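Local coordinates for 5-formyltetrahydrofolate cyclo-ligase family protein (Bacillus anthracis, PDB 2JCB) that probably catalyses the ATP-dependent conversion of 5-formyltetrahydrofolate to 5,10-methenyltetrahydrofolate, and binds ADP and magnesium, at residues E22-L27 against S168-E173; E37-S42 against K186-K191; I55-S60 against L129-G134; C86-R91 against G148-R153. One frame throughout, in Å; residues are numbered along the deposited sequence.

Contact 1. Residues E22-L27 against S168-E173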
# COMPACT_ATOMS: atom_id res chain seq x y z
N GLU A 22 9.04 -6.31 12.76
CA GLU A 22 9.26 -7.36 13.77
C GLU A 22 7.92 -7.74 14.39
O GLU A 22 7.62 -8.93 14.54
CB GLU A 22 10.21 -6.88 14.85
CG GLU A 22 10.51 -7.88 15.93
CD GLU A 22 11.71 -7.46 16.77
OE1 GLU A 22 12.01 -6.24 16.80
OE2 GLU A 22 12.36 -8.34 17.39
N HIS A 23 7.12 -6.74 14.72
CA HIS A 23 5.81 -6.96 15.28
C HIS A 23 4.94 -7.70 14.25
O HIS A 23 4.28 -8.67 14.58
CB HIS A 23 5.19 -5.64 15.72
CG HIS A 23 3.95 -5.79 16.56
ND1 HIS A 23 2.96 -6.70 16.27
CD2 HIS A 23 3.54 -5.13 17.67
CE1 HIS A 23 2.01 -6.62 17.18
NE2 HIS A 23 2.33 -5.66 18.03
N MET A 24 4.97 -7.26 13.00
CA MET A 24 4.15 -7.86 11.95
C MET A 24 4.52 -9.32 11.74
O MET A 24 3.65 -10.18 11.62
CB MET A 24 4.31 -7.10 10.63
CG MET A 24 3.23 -7.42 9.64
SD MET A 24 3.41 -6.30 8.28
CE MET A 24 2.79 -4.78 8.90
N ASN A 25 5.82 -9.58 11.67
CA ASN A 25 6.33 -10.93 11.56
C ASN A 25 5.95 -11.83 12.74
O ASN A 25 5.87 -13.05 12.57
CB ASN A 25 7.84 -10.90 11.34
CG ASN A 25 8.20 -10.49 9.92
OD1 ASN A 25 7.49 -10.82 8.96
ND2 ASN A 25 9.32 -9.80 9.77
N SER A 26 5.76 -11.25 13.92
CA SER A 26 5.36 -12.05 15.07
C SER A 26 3.88 -12.41 15.09
O SER A 26 3.50 -13.28 15.90
CB SER A 26 5.75 -11.37 16.40
OG SER A 26 4.93 -10.21 16.57
N LEU A 27 3.06 -11.76 14.25
CA LEU A 27 1.61 -12.00 14.24
C LEU A 27 1.29 -13.47 14.08
O LEU A 27 1.78 -14.10 13.14
CB LEU A 27 0.91 -11.25 13.11
CG LEU A 27 0.40 -9.85 13.28
CD1 LEU A 27 -0.44 -9.54 12.00
CD2 LEU A 27 -0.38 -9.67 14.59
N SER A 168 -3.94 -1.97 13.47
CA SER A 168 -3.87 -0.86 14.40
C SER A 168 -2.50 -0.66 15.06
O SER A 168 -2.14 0.48 15.37
CB SER A 168 -5.03 -0.91 15.41
OG SER A 168 -4.85 -1.97 16.29
N PHE A 169 -1.73 -1.73 15.26
CA PHE A 169 -0.38 -1.63 15.79
C PHE A 169 0.62 -0.96 14.81
O PHE A 169 1.73 -0.64 15.20
CB PHE A 169 0.16 -2.99 16.27
CG PHE A 169 0.53 -3.93 15.13
CD1 PHE A 169 1.74 -3.77 14.45
CD2 PHE A 169 -0.33 -4.98 14.76
CE1 PHE A 169 2.13 -4.61 13.43
CE2 PHE A 169 0.05 -5.85 13.71
CZ PHE A 169 1.27 -5.64 13.03
N GLN A 170 0.23 -0.78 13.55
CA GLN A 170 1.05 -0.01 12.63
C GLN A 170 0.85 1.47 12.80
O GLN A 170 1.62 2.27 12.27
CB GLN A 170 0.69 -0.39 11.19
CG GLN A 170 1.16 -1.77 10.77
CD GLN A 170 0.71 -2.10 9.35
OE1 GLN A 170 -0.23 -2.85 9.13
NE2 GLN A 170 1.45 -1.58 8.37
N MET A 171 -0.18 1.84 13.57
CA MET A 171 -0.38 3.26 13.95
C MET A 171 0.57 3.71 15.04
O MET A 171 0.72 3.06 16.10
CB MET A 171 -1.84 3.51 14.35
CG MET A 171 -2.87 3.11 13.31
SD MET A 171 -2.66 3.95 11.72
CE MET A 171 -2.44 5.69 12.16
N VAL A 172 1.27 4.82 14.79
CA VAL A 172 2.21 5.34 15.79
C VAL A 172 1.98 6.81 16.09
O VAL A 172 1.34 7.53 15.34
CB VAL A 172 3.72 5.08 15.46
CG1 VAL A 172 4.00 3.58 15.20
CG2 VAL A 172 4.17 5.93 14.29
N GLU A 173 2.51 7.27 17.22
CA GLU A 173 2.24 8.61 17.67
C GLU A 173 2.93 9.67 16.82
O GLU A 173 2.38 10.74 16.55
CB GLU A 173 2.68 8.73 19.11
CG GLU A 173 1.68 8.13 20.08
CD GLU A 173 0.41 8.93 20.11
OE1 GLU A 173 0.50 10.16 20.36
OE2 GLU A 173 -0.67 8.35 19.85
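His23 and Phe169 meet as two flat rings in a face-to-face stack, with centroids 3.9 Å apart and planes only 7° from parallel. ND1 of His23 sits above the middle of the phenyl ring, 3.6 Å from Phe169 CE1. The imidazole gets there because CG of His23 is turned anti to its own backbone nitrogen (chi1 -169°), which swings the ring off helix 6-26 toward the loop. The CB of Phe169 adds a CH-pi contact over the same imidazole.

Apolar packing fills in beside the stack. Leu27 CD2 touches Phe169 CE2 at 3.9 Å, and the backbone of Met24 lies by CZ of the phenyl ring. A bend at chi3 (-75°), about the CG-SD bond, sets the methyl CE of Met24 squarely over the amide plane of Gln170, 3.4 Å from CD. That amide is held by bonds elsewhere: OE1 accepts from Tyr167 N and NE2 donates to Val135 O.

The end of the helix is thus joined to the loop after strand 161-165 through dispersion and pi interactions, with the polar groups of Gln170 committed elsewhere. A phenyl ring so close over one imidazole face could modestly favour a protonated His23.

Contact 2. Residues E37-S42 against K186-K191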
# COMPACT_ATOMS: atom_id res chain seq x y z
N GLU A 37 -9.18 -9.94 7.21
CA GLU A 37 -10.61 -10.08 6.86
C GLU A 37 -11.42 -8.84 7.30
O GLU A 37 -12.24 -8.33 6.50
CB GLU A 37 -11.18 -11.35 7.52
CG GLU A 37 -11.05 -12.55 6.59
CD GLU A 37 -11.13 -13.96 7.26
OE1 GLU A 37 -11.57 -14.10 8.45
OE2 GLU A 37 -10.75 -14.94 6.55
N GLN A 38 -11.21 -8.41 8.55
CA GLN A 38 -11.95 -7.25 9.11
C GLN A 38 -11.63 -5.98 8.33
O GLN A 38 -12.52 -5.18 8.02
CB GLN A 38 -11.65 -7.06 10.59
CG GLN A 38 -12.24 -8.19 11.39
CD GLN A 38 -11.93 -8.11 12.87
OE1 GLN A 38 -11.26 -7.19 13.33
NE2 GLN A 38 -12.42 -9.11 13.63
N ILE A 39 -10.35 -5.79 7.99
CA ILE A 39 -9.87 -4.55 7.42
C ILE A 39 -10.48 -4.46 6.04
O ILE A 39 -11.01 -3.38 5.67
CB ILE A 39 -8.38 -4.52 7.35
CG1 ILE A 39 -7.85 -4.25 8.78
CG2 ILE A 39 -7.88 -3.49 6.40
CD1 ILE A 39 -6.35 -4.58 9.01
N VAL A 40 -10.43 -5.56 5.29
CA VAL A 40 -10.96 -5.55 3.92
C VAL A 40 -12.47 -5.44 3.87
O VAL A 40 -12.99 -4.74 3.01
CB VAL A 40 -10.40 -6.68 2.95
CG1 VAL A 40 -8.84 -6.52 2.88
CG2 VAL A 40 -10.91 -8.07 3.30
N PHE A 41 -13.15 -6.03 4.84
CA PHE A 41 -14.62 -5.90 4.90
C PHE A 41 -14.90 -4.37 5.00
O PHE A 41 -15.80 -3.87 4.30
CB PHE A 41 -15.17 -6.67 6.10
CG PHE A 41 -16.62 -6.43 6.38
CD1 PHE A 41 -17.57 -7.29 5.87
CD2 PHE A 41 -17.04 -5.34 7.16
CE1 PHE A 41 -18.93 -7.10 6.10
CE2 PHE A 41 -18.40 -5.14 7.41
CZ PHE A 41 -19.33 -6.01 6.87
N SER A 42 -14.13 -3.65 5.80
CA SER A 42 -14.37 -2.20 6.01
C SER A 42 -14.02 -1.42 4.71
O SER A 42 -14.78 -0.54 4.28
CB SER A 42 -13.51 -1.73 7.16
OG SER A 42 -13.65 -0.31 7.40
N LYS A 186 -6.52 8.50 3.77
CA LYS A 186 -7.34 7.68 4.68
C LYS A 186 -6.58 6.44 5.06
O LYS A 186 -5.86 5.86 4.23
CB LYS A 186 -8.61 7.24 3.95
CG LYS A 186 -9.54 6.33 4.86
CD LYS A 186 -10.78 5.88 4.13
CE LYS A 186 -11.82 7.00 4.09
NZ LYS A 186 -13.10 6.56 3.44
N ILE A 187 -6.74 6.02 6.31
CA ILE A 187 -6.11 4.77 6.79
C ILE A 187 -7.30 3.93 7.35
O ILE A 187 -8.11 4.46 8.14
CB ILE A 187 -4.97 4.98 7.84
CG1 ILE A 187 -3.83 5.86 7.24
CG2 ILE A 187 -4.39 3.61 8.29
CD1 ILE A 187 -3.24 6.76 8.20
N ILE A 188 -7.43 2.68 6.92
CA ILE A 188 -8.42 1.75 7.46
C ILE A 188 -7.68 0.71 8.31
O ILE A 188 -6.78 0.02 7.79
CB ILE A 188 -9.14 1.04 6.33
CG1 ILE A 188 -9.78 2.07 5.36
CG2 ILE A 188 -10.20 0.12 6.89
CD1 ILE A 188 -10.31 1.44 4.18
N THR A 189 -8.07 0.58 9.58
CA THR A 189 -7.55 -0.45 10.48
C THR A 189 -8.71 -1.32 10.88
O THR A 189 -9.87 -1.11 10.42
CB THR A 189 -6.89 0.14 11.76
OG1 THR A 189 -7.92 0.65 12.63
CG2 THR A 189 -5.85 1.25 11.43
N GLU A 190 -8.47 -2.28 11.79
CA GLU A 190 -9.58 -3.14 12.17
C GLU A 190 -10.51 -2.40 13.17
O GLU A 190 -11.56 -2.93 13.54
CB GLU A 190 -9.06 -4.45 12.80
CG GLU A 190 -8.40 -4.28 14.20
CD GLU A 190 -6.92 -3.85 14.17
OE1 GLU A 190 -6.38 -3.34 13.18
OE2 GLU A 190 -6.31 -4.01 15.22
N LYS A 191 -10.06 -1.26 13.66
CA LYS A 191 -10.78 -0.48 14.67
C LYS A 191 -11.54 0.72 14.06
O LYS A 191 -12.31 1.36 14.78
CB LYS A 191 -9.77 0.09 15.69
CG LYS A 191 -9.08 -0.87 16.66
CD LYS A 191 -8.18 -0.06 17.56
CE LYS A 191 -7.39 -0.98 18.42
NZ LYS A 191 -6.84 -0.22 19.57
O HOH W 1 -12.58 0.00 9.64
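Helix 37-42 runs across strand 186-189 at 136° between their directions, the axes coming within 7.8 Å, and the backbones are nearest where the CA atoms of Ile39 and Glu190 lie 5.0 Å apart. At that point Ile39 presses against main chain more than side chain: its CG1 rests on the peptide link between Thr189 and Glu190, 3.7 Å from Glu190 N. Its other branch, CG2, looks across to CG2 of Ile188. That same Ile188 methyl fits against the helix between the carbonyl of Ile39 and the side chain of Ser42, lying 3.5 Å from Ser42 OG.

A water sits between the two segments. Its approach to Ser42 OG, 2.5 Å, is unusually short and so somewhat doubtful; it can donate to Thr189 O, 3.0 Å away, so the Thr189 carbonyl is linked to the helix through the water. Further out, OE1 of Gln38 meets the CB of Glu190 at 3.6 Å. A bend at chi2 (-84°) in Glu190 carries its carboxylate to Ser168 OG. The turn that leads out of the strand is an ST turn, in which Thr189 OG1 accepts from Lys191 N.

In the sheet, strand 186-189 runs parallel to strand 161-165 on one flank and antiparallel to strand 192-195 on the other. Ile188 reaches Leu163 and Leu165 of the first, Thr193 of the second and Leu43 of helix 29-44, so the contact packs this helix onto the sheet near one of its margins.

Contact 3. Residues I55-S60 against L129-G134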
# COMPACT_ATOMS: atom_id res chain seq x y z
N ILE A 55 -8.50 0.53 -9.81
CA ILE A 55 -7.86 0.56 -8.54
C ILE A 55 -6.41 0.09 -8.73
O ILE A 55 -6.19 -0.92 -9.39
CB ILE A 55 -8.59 -0.33 -7.53
CG1 ILE A 55 -10.01 0.24 -7.28
CG2 ILE A 55 -7.77 -0.32 -6.27
CD1 ILE A 55 -10.92 -0.62 -6.56
N GLY A 56 -5.49 0.81 -8.08
CA GLY A 56 -4.03 0.52 -8.02
C GLY A 56 -3.79 -0.14 -6.65
O GLY A 56 -4.26 0.37 -5.60
N ILE A 57 -3.05 -1.25 -6.65
CA ILE A 57 -2.81 -1.98 -5.39
C ILE A 57 -1.48 -2.74 -5.51
O ILE A 57 -0.96 -2.91 -6.61
CB ILE A 57 -3.95 -2.98 -5.11
CG1 ILE A 57 -3.91 -3.58 -3.70
CG2 ILE A 57 -4.16 -4.05 -6.30
CD1 ILE A 57 -5.25 -4.18 -3.30
N THR A 58 -0.96 -3.15 -4.37
CA THR A 58 0.29 -3.98 -4.32
C THR A 58 -0.10 -5.43 -3.98
O THR A 58 -1.22 -5.71 -3.52
CB THR A 58 1.35 -3.46 -3.34
OG1 THR A 58 0.83 -3.51 -2.00
CG2 THR A 58 1.77 -2.06 -3.77
N LEU A 59 0.82 -6.37 -4.27
CA LEU A 59 0.62 -7.76 -3.93
C LEU A 59 1.31 -7.95 -2.57
O LEU A 59 2.51 -7.74 -2.43
CB LEU A 59 1.28 -8.67 -4.99
CG LEU A 59 0.60 -8.42 -6.36
CD1 LEU A 59 1.50 -8.66 -7.55
CD2 LEU A 59 -0.71 -9.13 -6.45
N SER A 60 0.53 -8.26 -1.56
CA SER A 60 1.06 -8.31 -0.20
C SER A 60 2.04 -9.50 0.00
O SER A 60 1.92 -10.55 -0.64
CB SER A 60 -0.09 -8.42 0.78
OG SER A 60 -0.95 -9.45 0.39
N LEU A 129 -8.37 5.10 -7.55
CA LEU A 129 -7.98 4.89 -6.18
C LEU A 129 -6.66 4.14 -6.13
O LEU A 129 -6.50 3.12 -6.81
CB LEU A 129 -9.07 4.05 -5.51
CG LEU A 129 -8.83 3.62 -4.06
CD1 LEU A 129 -8.77 4.88 -3.13
CD2 LEU A 129 -9.89 2.57 -3.61
N GLN A 130 -5.74 4.64 -5.32
CA GLN A 130 -4.49 3.92 -5.02
C GLN A 130 -4.52 3.45 -3.59
O GLN A 130 -4.66 4.27 -2.70
CB GLN A 130 -3.30 4.83 -5.22
CG GLN A 130 -3.00 4.99 -6.75
CD GLN A 130 -2.20 3.76 -7.33
OE1 GLN A 130 -2.07 2.74 -6.69
NE2 GLN A 130 -1.67 3.92 -8.55
N ILE A 131 -4.40 2.13 -3.43
CA ILE A 131 -4.34 1.51 -2.12
C ILE A 131 -2.81 1.47 -1.83
O ILE A 131 -2.10 0.64 -2.45
CB ILE A 131 -5.05 0.16 -2.13
CG1 ILE A 131 -6.57 0.44 -2.37
CG2 ILE A 131 -4.80 -0.54 -0.81
CD1 ILE A 131 -7.44 -0.81 -2.55
N VAL A 132 -2.32 2.26 -0.87
CA VAL A 132 -0.89 2.52 -0.77
C VAL A 132 -0.34 1.63 0.33
O VAL A 132 -0.91 1.61 1.38
CB VAL A 132 -0.65 4.03 -0.49
CG1 VAL A 132 0.84 4.31 -0.08
CG2 VAL A 132 -1.14 4.89 -1.70
N PRO A 133 0.68 0.79 0.05
CA PRO A 133 1.29 -0.04 1.13
C PRO A 133 2.19 0.73 2.08
O PRO A 133 2.53 1.86 1.83
CB PRO A 133 2.14 -1.05 0.33
CG PRO A 133 2.66 -0.16 -0.81
CD PRO A 133 1.39 0.62 -1.23
N GLY A 134 2.63 0.11 3.16
CA GLY A 134 3.40 0.90 4.09
C GLY A 134 3.62 0.14 5.34
O GLY A 134 2.99 -0.91 5.50
O HOH W 2 -1.35 -2.01 -1.61
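Two parallel strands at the heart of a Rossmann-like sheet meet here, strand 54-56 beside strand 129-131, with Ile55 paired to Leu129 and Gly56 to Gln130. Gly56 carries both direct backbone bonds: its N donates to Leu129 O at 2.8 Å, and its O accepts from Ile131 N at 2.8 Å. Each is almost straight, with an N-H...O angle of 174°. A CA-H...O contact from Ile55 to Leu129 O supplements them.

Aliphatic groups gather on the face occupied by Ile55 and Leu129. There CD1 of Ile131 touches two side chains of 55-60, 3.8 Å from Ile55 CG2 and 4.1 Å from Ile57 CD1; Ile57 and Ile131 lie alongside, pointing the same way. The sheet's other face bears the glutamine. A bend at chi2 (-80°) folds the Gln130 side chain back over Gly56, bringing OE1 within 3.2 Å of Gly56 CA, a closeness that the lack of a side chain on Gly56 permits. The NE2 end makes a weak hydrogen bond to Tyr154 OH.

Beyond the regular pairing the chains diverge, and a water takes over the bridging, accepting from Thr58 N and donating to Ile131 O. In this splayed region Thr58, Val132 and Pro133 all touch Tyr151 of helix 150-154, next to the nucleotide pocket. Here the methyl CG2 of Thr58 packs on the proline ring, 3.6 Å from Pro133 CG.

Contact 4. Residues C86-R91 against G148-R153. With MG (magnesium ion), chain E; ADP (adenosine-5'-diphosphate), chain C; PO4 (phosphate ion), chain D.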
# COMPACT_ATOMS: atom_id res chain seq x y z
N CYS A 86 8.35 -1.95 -10.36
CA CYS A 86 9.30 -0.95 -9.91
C CYS A 86 10.54 -0.95 -10.76
O CYS A 86 11.07 -2.00 -11.14
CB CYS A 86 9.68 -1.17 -8.44
SG CYS A 86 8.30 -1.03 -7.32
N ASN A 87 10.98 0.25 -11.11
CA ASN A 87 12.27 0.40 -11.74
C ASN A 87 13.24 0.90 -10.66
O ASN A 87 13.15 2.03 -10.18
CB ASN A 87 12.17 1.33 -12.96
CG ASN A 87 13.51 1.53 -13.67
OD1 ASN A 87 14.58 1.38 -13.07
ND2 ASN A 87 13.45 1.91 -14.94
N LYS A 88 14.16 0.03 -10.26
CA LYS A 88 15.07 0.32 -9.16
C LYS A 88 16.06 1.44 -9.49
O LYS A 88 16.50 2.16 -8.59
CB LYS A 88 15.77 -0.96 -8.72
CG LYS A 88 14.76 -2.07 -8.34
CD LYS A 88 15.39 -3.19 -7.51
CE LYS A 88 15.62 -2.75 -6.07
NZ LYS A 88 16.89 -1.94 -5.93
N GLU A 89 16.39 1.59 -10.78
CA GLU A 89 17.32 2.62 -11.22
C GLU A 89 16.76 4.02 -11.08
O GLU A 89 17.44 4.91 -10.58
CB GLU A 89 17.73 2.39 -12.67
CG GLU A 89 18.57 1.17 -12.89
CD GLU A 89 19.47 1.31 -14.11
OE1 GLU A 89 20.18 2.35 -14.23
OE2 GLU A 89 19.47 0.37 -14.94
N THR A 90 15.53 4.21 -11.55
CA THR A 90 14.90 5.52 -11.58
C THR A 90 13.96 5.70 -10.38
O THR A 90 13.43 6.80 -10.16
CB THR A 90 14.11 5.74 -12.90
OG1 THR A 90 13.13 4.71 -13.05
CG2 THR A 90 15.05 5.74 -14.12
N ARG A 91 13.75 4.62 -9.62
CA ARG A 91 12.81 4.64 -8.50
C ARG A 91 11.40 5.06 -8.93
O ARG A 91 10.67 5.72 -8.19
CB ARG A 91 13.34 5.49 -7.33
CG ARG A 91 13.78 4.63 -6.16
CD ARG A 91 15.25 4.33 -6.26
NE ARG A 91 15.74 3.54 -5.14
CZ ARG A 91 15.89 3.99 -3.89
NH1 ARG A 91 15.56 5.24 -3.55
NH2 ARG A 91 16.37 3.17 -2.97
N GLY A 148 12.49 2.44 0.09
CA GLY A 148 12.79 2.78 -1.32
C GLY A 148 12.34 4.18 -1.76
O GLY A 148 12.88 4.73 -2.72
N GLY A 149 11.32 4.71 -1.08
CA GLY A 149 10.77 6.01 -1.41
C GLY A 149 9.99 5.98 -2.71
O GLY A 149 9.83 7.00 -3.36
N TYR A 150 9.53 4.81 -3.11
CA TYR A 150 8.73 4.71 -4.34
C TYR A 150 7.42 5.50 -4.33
O TYR A 150 7.11 6.24 -5.27
CB TYR A 150 8.38 3.24 -4.68
CG TYR A 150 9.54 2.48 -5.29
CD1 TYR A 150 9.84 2.60 -6.65
CD2 TYR A 150 10.29 1.61 -4.50
CE1 TYR A 150 10.84 1.86 -7.22
CE2 TYR A 150 11.34 0.89 -5.05
CZ TYR A 150 11.60 1.00 -6.42
OH TYR A 150 12.63 0.30 -6.98
N TYR A 151 6.64 5.32 -3.27
CA TYR A 151 5.36 6.04 -3.20
C TYR A 151 5.54 7.52 -2.97
O TYR A 151 4.78 8.32 -3.52
CB TYR A 151 4.36 5.40 -2.23
CG TYR A 151 3.70 4.18 -2.86
CD1 TYR A 151 4.35 2.94 -2.90
CD2 TYR A 151 2.47 4.29 -3.53
CE1 TYR A 151 3.73 1.82 -3.55
CE2 TYR A 151 1.84 3.19 -4.17
CZ TYR A 151 2.50 1.96 -4.16
OH TYR A 151 1.93 0.90 -4.76
N ASP A 152 6.57 7.91 -2.19
CA ASP A 152 6.85 9.31 -2.00
C ASP A 152 7.04 10.00 -3.37
O ASP A 152 6.53 11.10 -3.56
CB ASP A 152 8.09 9.49 -1.12
CG ASP A 152 7.78 9.31 0.36
OD1 ASP A 152 6.59 9.40 0.77
OD2 ASP A 152 8.72 9.08 1.15
N ARG A 153 7.73 9.33 -4.31
CA ARG A 153 8.00 9.90 -5.62
C ARG A 153 6.74 9.87 -6.48
O ARG A 153 6.41 10.83 -7.16
CB ARG A 153 9.14 9.14 -6.30
CG ARG A 153 10.48 9.34 -5.64
CD ARG A 153 11.51 8.52 -6.38
NE ARG A 153 12.90 8.78 -6.02
CZ ARG A 153 13.47 8.29 -4.93
NH1 ARG A 153 14.76 8.52 -4.72
NH2 ARG A 153 12.75 7.57 -4.06
MG MG E . 9.09 8.43 2.92
PB ADP C . 10.02 5.37 2.69
O1B ADP C . 9.93 4.16 1.76
O2B ADP C . 9.77 4.97 4.10
O3B ADP C . 9.16 6.46 2.10
PA ADP C . 12.19 7.32 2.71
O1A ADP C . 11.17 8.37 3.06
O2A ADP C . 13.38 7.29 3.54
O3A ADP C . 11.55 5.83 2.63
O5' ADP C . 12.72 7.64 1.22
C5' ADP C . 13.85 6.85 0.79
C4' ADP C . 14.74 7.63 -0.15
O4' ADP C . 13.93 8.14 -1.20
C3' ADP C . 15.34 8.82 0.60
O3' ADP C . 16.74 8.72 0.48
C2' ADP C . 14.78 10.04 -0.11
O2' ADP C . 15.78 10.97 -0.41
C1' ADP C . 14.24 9.51 -1.42
N9 ADP C . 13.05 10.25 -1.94
C8 ADP C . 11.79 10.15 -1.47
N7 ADP C . 10.96 10.93 -2.20
C5 ADP C . 11.66 11.56 -3.14
C6 ADP C . 11.36 12.50 -4.25
N6 ADP C . 10.11 12.96 -4.46
N1 ADP C . 12.37 12.86 -5.06
C2 ADP C . 13.63 12.43 -4.85
N3 ADP C . 13.96 11.55 -3.88
C4 ADP C . 13.04 11.07 -3.01
P PO4 D . 7.83 2.58 -0.66
O1 PO4 D . 7.10 3.70 -1.03
O2 PO4 D . 8.30 2.54 0.77
O3 PO4 D . 6.98 1.29 -0.86
O4 PO4 D . 9.14 2.46 -1.44
O HOH W 3 7.92 5.89 -7.84
O HOH W 4 7.00 8.41 3.24
O HOH W 5 9.23 7.59 5.03
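Tyr150 is gripped between two residues of segment 86-91. Cys86 SG stands over one ring face, 3.9 Å from the centroid and 11° off the normal, while Arg91 CG covers the opposite face toward the rim. At the far end of the ring the hydroxyl lies 3.3 Å from Lys88 CA. Arg153 is layered similarly: its chain, extended from CG to NE (chi2 179°), carries one face of the guanidinium over C4 of the adenine of ADP, and Arg91 CB closes on the other, 3.6 Å from Arg153 NE. The two guanidinium planes are nearly perpendicular, at 86°.

A water ties the backbones together, donating to both Arg91 O and Tyr150 O. Next come the groups that fix the turn and the helix. Asn87 OD1 accepts from Glu89 N in an Asx turn, and Gly149 occupies the N-cap position. Here the chain meets its anions: Gly149 N donates to ADP O1B at 3.2 Å, whereas Tyr150 N and Tyr151 N donate to a phosphate ion, at 2.9 Å to O4 and 2.8 Å to O1 respectively. Within the first turn, Asp152 OD2 binds magnesium at 1.9 Å, together with two ADP oxygens, two waters and Asp181.

Backbone N-H groups at a helix start thus receive both the ADP phosphate and the separate ion, which probably came from the crystallisation liquor, and the helix dipole would reinforce that attraction. Arg91 CB backs the Arg153 guanidinium, which is consistent with holding that positive group against the base.

The centre of contact 3 is about 4 Å from the centre of the chain. It meets contact 4 through Tyr151, whose OH is 3.1 Å from Thr58 CG2; their centres are about 15 Å apart, and strands 54-56 and 80-87 are neighbours in the sheet. Contact 4 holds part of the ADP and magnesium site; the Pro133 side chain is about 5 Å from the phosphate ion and about 9 Å from ADP. Contacts 1 and 2 join through Ser168 OG and Glu190 OE2, 2.7 Å apart. Contact 2 sits on the far side of the chain's centre from contact 4, centres about 27 Å apart; the side chain of Gln170 in contact 1 is about 11 Å from ADP.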